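Side-chain contacts in arginase (RocF) (Helicobacter pylori, PDB 4G3H), which probably hydrolyses L-arginine to L-ornithine and urea, using two manganese ions per subunit: residues 97-102 / 138-143; 236-241 / 257-262. One frame throughout, in Å; residues are numbered along the deposited sequence.

Contact 1 (97-102 / 138-143); sequences IFQAFR and GMVLNR
Gln99 and Val140 mark the closest approach of the two backbones, their CA atoms 7.7 Å apart, where the middle of helix 94-104 faces the last turn of the short helix 136-140. At this separation one small branched residue can meet three larger ones, and Val140 does so. Its two methyls meet CD2 and CE2 of Phe98: CG2 lies 3.8 Å from Phe98 CD2, while CG1 is 3.8 Å from Phe98 CE2, and the two side chains run roughly at right angles. With Phe98 CG anti to the backbone N (chi1 -168°), the ring leans out toward the short helix. Arg102 CG, one turn further on, lies 3.6 Å above the plane of the Phe98 ring, offset toward its rim, and Tyr230 meets the same ring edge-to-face.

The polar half sits beside this apolar patch. Gln99, bent at its second torsion (chi2 -54°), brings OE1 to Arg102 NH1 at 2.9 Å, on a lone pair in the carbonyl plane. Arg102 NH1 is 3.7 Å from Val140 O, long for a direct bond. A water in the guanidinium plane accepts from Arg102 NH1 at 2.8 Å; it lies 3.1 Å from Val140 O and can donate to it, so it probably bridges arginine and helix end. NH1 therefore has two partners, while Arg102 NH2 and Gln99 NE2 bond to the carbonyls of Leu172 and Leu165, which should limit rotation of both groups.

Helix 94-104 is the connection in a beta-alpha-beta crossover from strand 84-87 to strand 110-115, and the contact fastens it to the short helix beyond the metal-binding loop, within the parallel alpha/beta fold of the arginases.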
loop_
_atom_site.group_PDB
_atom_site.type_symbol
_atom_site.label_atom_id
_atom_site.label_comp_id
_atom_site.label_asym_id
_atom_site.label_seq_id
_atom_site.Cartn_x
_atom_site.Cartn_y
_atom_site.Cartn_z
ATOM N N ILE A 97 7.644 -2.461 -4.219
ATOM C CA ILE A 97 6.547 -2.589 -5.174
ATOM C C ILE A 97 6.339 -1.297 -5.979
ATOM O O ILE A 97 6.190 -1.328 -7.208
ATOM C CB ILE A 97 5.218 -2.935 -4.446
ATOM C CG1 ILE A 97 5.304 -4.336 -3.836
ATOM C CG2 ILE A 97 4.049 -2.860 -5.415
ATOM C CD1 ILE A 97 4.149 -4.671 -2.913
ATOM N N PHE A 98 6.329 -0.167 -5.278
ATOM C CA PHE A 98 6.109 1.124 -5.917
ATOM C C PHE A 98 7.274 1.544 -6.817
ATOM O O PHE A 98 7.057 2.167 -7.860
ATOM C CB PHE A 98 5.840 2.198 -4.855
ATOM C CG PHE A 98 5.320 3.487 -5.419
ATOM C CD1 PHE A 98 4.083 3.532 -6.052
ATOM C CD2 PHE A 98 6.077 4.657 -5.335
ATOM C CE1 PHE A 98 3.608 4.727 -6.597
ATOM C CE2 PHE A 98 5.611 5.851 -5.875
ATOM C CZ PHE A 98 4.376 5.889 -6.509
ATOM N N GLN A 99 8.500 1.212 -6.418
ATOM C CA GLN A 99 9.660 1.550 -7.233
ATOM C C GLN A 99 9.530 0.816 -8.567
ATOM O O GLN A 99 9.861 1.363 -9.624
ATOM C CB GLN A 99 10.967 1.144 -6.545
ATOM C CG GLN A 99 11.327 1.981 -5.319
ATOM C CD GLN A 99 11.358 3.477 -5.607
ATOM O OE1 GLN A 99 10.342 4.161 -5.515
ATOM N NE2 GLN A 99 12.527 3.985 -5.967
ATOM N N ALA A 100 9.045 -0.422 -8.517
ATOM C CA ALA A 100 8.861 -1.204 -9.736
ATOM C C ALA A 100 7.791 -0.520 -10.588
ATOM O O ALA A 100 7.908 -0.434 -11.811
ATOM C CB ALA A 100 8.431 -2.615 -9.390
ATOM N N PHE A 101 6.751 -0.030 -9.918
ATOM C CA PHE A 101 5.644 0.660 -10.570
ATOM C C PHE A 101 6.159 1.922 -11.283
ATOM O O PHE A 101 5.804 2.184 -12.436
ATOM C CB PHE A 101 4.607 1.047 -9.517
ATOM C CG PHE A 101 3.329 1.581 -10.081
ATOM C CD1 PHE A 101 2.410 0.725 -10.690
ATOM C CD2 PHE A 101 3.019 2.934 -9.976
ATOM C CE1 PHE A 101 1.199 1.205 -11.180
ATOM C CE2 PHE A 101 1.806 3.426 -10.463
ATOM C CZ PHE A 101 0.894 2.556 -11.066
ATOM N N ARG A 102 6.978 2.701 -10.579
ATOM C CA ARG A 102 7.562 3.922 -11.129
ATOM C C ARG A 102 8.488 3.566 -12.291
ATOM O O ARG A 102 8.519 4.258 -13.303
ATOM C CB ARG A 102 8.382 4.653 -10.063
ATOM C CG ARG A 102 7.605 5.075 -8.835
ATOM C CD ARG A 102 8.547 5.601 -7.755
ATOM N NE ARG A 102 9.181 6.862 -8.139
ATOM C CZ ARG A 102 10.082 7.499 -7.396
ATOM N NH1 ARG A 102 10.466 6.989 -6.230
ATOM N NH2 ARG A 102 10.592 8.652 -7.813
ATOM N N GLY A 138 8.811 7.450 3.250
ATOM C CA GLY A 138 9.967 8.274 3.543
ATOM C C GLY A 138 11.062 7.987 2.531
ATOM O O GLY A 138 11.871 8.859 2.210
ATOM N N MET A 139 11.087 6.756 2.026
ATOM C CA MET A 139 12.080 6.340 1.040
ATOM C C MET A 139 11.627 6.732 -0.362
ATOM O O MET A 139 12.447 7.051 -1.223
ATOM C CB MET A 139 12.287 4.827 1.113
ATOM C CG MET A 139 12.755 4.339 2.473
ATOM S SD MET A 139 12.919 2.551 2.505
ATOM C CE MET A 139 14.143 2.355 1.246
ATOM N N VAL A 140 10.320 6.696 -0.593
ATOM C CA VAL A 140 9.780 7.074 -1.891
ATOM C C VAL A 140 9.956 8.576 -2.076
ATOM O O VAL A 140 10.228 9.045 -3.182
ATOM C CB VAL A 140 8.274 6.724 -2.001
ATOM C CG1 VAL A 140 7.638 7.484 -3.157
ATOM C CG2 VAL A 140 8.104 5.225 -2.212
ATOM N N LEU A 141 9.811 9.320 -0.981
ATOM C CA LEU A 141 9.935 10.775 -1.002
ATOM C C LEU A 141 11.359 11.282 -0.773
ATOM O O LEU A 141 11.611 12.484 -0.837
ATOM C CB LEU A 141 9.022 11.384 0.053
ATOM C CG LEU A 141 7.513 11.219 -0.129
ATOM C CD1 LEU A 141 6.801 11.764 1.100
ATOM C CD2 LEU A 141 7.060 11.950 -1.387
ATOM N N ASN A 142 12.287 10.374 -0.498
ATOM C CA ASN A 142 13.675 10.755 -0.253
ATOM C C ASN A 142 13.872 11.630 0.977
ATOM O O ASN A 142 14.729 12.512 0.988
ATOM C CB ASN A 142 14.264 11.470 -1.468
ATOM C CG ASN A 142 14.983 10.525 -2.398
ATOM O OD1 ASN A 142 14.358 9.754 -3.127
ATOM N ND2 ASN A 142 16.311 10.564 -2.364
ATOM N N ARG A 143 13.074 11.388 2.009
ATOM C CA ARG A 143 13.186 12.138 3.254
ATOM C C ARG A 143 13.456 11.137 4.369
ATOM O O ARG A 143 12.783 11.134 5.397
ATOM C CB ARG A 143 11.896 12.917 3.533
ATOM C CG ARG A 143 11.625 14.035 2.534
ATOM C CD ARG A 143 12.817 14.983 2.443
ATOM N NE ARG A 143 13.124 15.611 3.726
ATOM C CZ ARG A 143 12.422 16.603 4.268
ATOM N NH1 ARG A 143 11.364 17.095 3.641
ATOM N NH2 ARG A 143 12.776 17.096 5.447
HETATM O O HOH W 1 12.559 7.415 -4.410
#

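Contact 2 (236-241 / 257-262); sequences DIMDGK and DELKQL. With MN (manganese (II) ion), chain F.
Met238 and Ile237 close over Leu259 just beyond the Asp234-Asp236 pair, a DxD motif at the end of strand 228-234 that binds manganese in this arginase. The contact illustrates how a metal-bearing loop is backed by the next helix of an alpha/beta fold, here 256-269, which leads on to the neighbouring parallel strand 274-280.

The side chain of Met238 can be followed outward. CB itself makes no close contact with the helix, but CG comes to 3.7 Å from Leu259 CD2, the closest approach between the segments. SD passes the same methyl at 4.0 Å. A bend at the last torsion (chi3 -84°) then keeps CE beside the methyl instead of carrying it past, so three successive atoms of the thioether chain curve round a single leucine branch, the two side chains crossing at about a right angle. Ile237 CG2 lies 4.2 Å from both CD1 and CD2 of Leu259, a looser touch at the fork. Leu115 of strand 110-115 adjoins both Ile237 and Leu259, continuing the apolar layer toward the sheet.

Further along the loop Asp239 forms an Asx turn, its OD2 accepting from Lys241 N at 2.9 Å from above the carboxylate plane. Its OD1 accepts from Gly253 N, tying the loop to the approach of the helix.

At the inner end, Asp236 shares one manganese with Asp116, His118 and Asp234. The carboxylate divides its work: OD1 accepts from Ala117 N, which helps to fix its orientation, while OD2 binds the metal at 2.1 Å.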
loop_
_atom_site.group_PDB
_atom_site.type_symbol
_atom_site.label_atom_id
_atom_site.label_comp_id
_atom_site.label_asym_id
_atom_site.label_seq_id
_atom_site.Cartn_x
_atom_site.Cartn_y
_atom_site.Cartn_z
ATOM N N ASP A 236 -5.442 -0.715 8.935
ATOM C CA ASP A 236 -5.506 -0.052 10.228
ATOM C C ASP A 236 -6.120 1.347 10.129
ATOM O O ASP A 236 -6.155 2.086 11.113
ATOM C CB ASP A 236 -4.126 0.008 10.905
ATOM C CG ASP A 236 -3.116 0.844 10.141
ATOM O OD1 ASP A 236 -3.511 1.715 9.337
ATOM O OD2 ASP A 236 -1.911 0.636 10.369
ATOM N N ILE A 237 -6.605 1.712 8.941
ATOM C CA ILE A 237 -7.245 3.010 8.791
ATOM C C ILE A 237 -8.574 2.887 9.530
ATOM O O ILE A 237 -9.139 3.875 10.006
ATOM C CB ILE A 237 -7.490 3.377 7.309
ATOM C CG1 ILE A 237 -8.164 4.753 7.225
ATOM C CG2 ILE A 237 -8.331 2.318 6.636
ATOM C CD1 ILE A 237 -8.309 5.306 5.811
ATOM N N MET A 238 -9.070 1.657 9.631
ATOM C CA MET A 238 -10.314 1.412 10.353
ATOM C C MET A 238 -10.022 1.518 11.848
ATOM O O MET A 238 -8.919 1.202 12.293
ATOM C CB MET A 238 -10.867 0.019 10.040
ATOM C CG MET A 238 -11.497 -0.113 8.665
ATOM S SD MET A 238 -12.251 -1.732 8.419
ATOM C CE MET A 238 -10.815 -2.670 7.923
ATOM N N ASP A 239 -11.007 1.968 12.617
ATOM C CA ASP A 239 -10.837 2.122 14.054
ATOM C C ASP A 239 -10.239 0.882 14.725
ATOM O O ASP A 239 -10.691 -0.238 14.494
ATOM C CB ASP A 239 -12.176 2.439 14.709
ATOM C CG ASP A 239 -12.026 2.814 16.166
ATOM O OD1 ASP A 239 -11.613 3.960 16.439
ATOM O OD2 ASP A 239 -12.303 1.958 17.034
ATOM N N GLY A 240 -9.245 1.103 15.582
ATOM C CA GLY A 240 -8.588 0.013 16.284
ATOM C C GLY A 240 -9.483 -0.851 17.156
ATOM O O GLY A 240 -9.166 -2.016 17.399
ATOM N N LYS A 241 -10.588 -0.289 17.639
ATOM C CA LYS A 241 -11.523 -1.036 18.478
ATOM C C LYS A 241 -12.438 -1.903 17.618
ATOM O O LYS A 241 -12.816 -3.006 18.013
ATOM C CB LYS A 241 -12.398 -0.085 19.302
ATOM C CG LYS A 241 -11.675 0.721 20.362
ATOM C CD LYS A 241 -11.060 -0.176 21.420
ATOM C CE LYS A 241 -10.950 0.558 22.745
ATOM N NZ LYS A 241 -10.369 1.919 22.567
ATOM N N ASP A 257 -18.120 0.568 7.313
ATOM C CA ASP A 257 -18.962 1.156 6.262
ATOM C C ASP A 257 -18.402 2.462 5.703
ATOM O O ASP A 257 -18.567 2.762 4.514
ATOM C CB ASP A 257 -20.383 1.390 6.780
ATOM C CG ASP A 257 -21.167 0.100 6.917
ATOM O OD1 ASP A 257 -21.282 -0.631 5.911
ATOM O OD2 ASP A 257 -21.670 -0.182 8.021
ATOM N N GLU A 258 -17.747 3.241 6.555
ATOM C CA GLU A 258 -17.151 4.486 6.107
ATOM C C GLU A 258 -16.048 4.172 5.091
ATOM O O GLU A 258 -15.980 4.801 4.031
ATOM C CB GLU A 258 -16.594 5.267 7.304
ATOM C CG GLU A 258 -17.647 6.123 7.991
ATOM C CD GLU A 258 -17.222 6.624 9.363
ATOM O OE1 GLU A 258 -17.924 7.502 9.909
ATOM O OE2 GLU A 258 -16.199 6.141 9.897
ATOM N N LEU A 259 -15.199 3.191 5.408
ATOM C CA LEU A 259 -14.114 2.791 4.504
ATOM C C LEU A 259 -14.693 2.310 3.180
ATOM O O LEU A 259 -14.208 2.687 2.113
ATOM C CB LEU A 259 -13.247 1.678 5.130
ATOM C CG LEU A 259 -12.176 1.050 4.213
ATOM C CD1 LEU A 259 -11.242 2.127 3.684
ATOM C CD2 LEU A 259 -11.383 0.012 4.961
ATOM N N LYS A 260 -15.729 1.474 3.249
ATOM C CA LYS A 260 -16.386 0.967 2.041
ATOM C C LYS A 260 -16.922 2.113 1.188
ATOM O O LYS A 260 -16.819 2.086 -0.037
ATOM C CB LYS A 260 -17.532 0.014 2.412
ATOM C CG LYS A 260 -17.068 -1.411 2.706
ATOM C CD LYS A 260 -18.024 -2.152 3.632
ATOM C CE LYS A 260 -19.451 -2.159 3.122
ATOM N NZ LYS A 260 -20.353 -2.875 4.066
ATOM N N GLN A 261 -17.496 3.117 1.839
ATOM C CA GLN A 261 -18.024 4.270 1.128
ATOM C C GLN A 261 -16.896 5.078 0.497
ATOM O O GLN A 261 -16.974 5.447 -0.676
ATOM C CB GLN A 261 -18.826 5.162 2.077
ATOM C CG GLN A 261 -20.245 4.683 2.292
ATOM C CD GLN A 261 -20.832 5.185 3.590
ATOM O OE1 GLN A 261 -20.743 6.379 3.906
ATOM N NE2 GLN A 261 -21.444 4.280 4.352
ATOM N N LEU A 262 -15.853 5.355 1.274
ATOM C CA LEU A 262 -14.727 6.121 0.751
ATOM C C LEU A 262 -14.079 5.363 -0.403
ATOM O O LEU A 262 -13.786 5.943 -1.443
ATOM C CB LEU A 262 -13.680 6.383 1.837
ATOM C CG LEU A 262 -12.429 7.131 1.357
ATOM C CD1 LEU A 262 -12.805 8.572 0.968
ATOM C CD2 LEU A 262 -11.369 7.143 2.453
HETATM MN MN MN F . -0.564 1.753 9.199
#

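From the N terminus the chain lays down strands 2-8, 44-50 and 84-87 before helix 94-104, and contact 1 closes a loop of 35 intervening residues that includes strand 110-115 and the manganese ligands Asp116, His118 and Asp120. The chain then builds strands 179-182 and 202-203, on one flank of the sheet, before returning to strand 228-234. Contact 2 closes a shorter loop of 15 residues after it. The two closures follow in series, neither nesting nor crossing, with centres about 25 Å apart on opposite sides of the chain's centre. Strand 110-115 is common to both: Phe98 touches its Ile110 and Ile112, and contact 2 meets its C-terminal end, close to the metal ligands that follow.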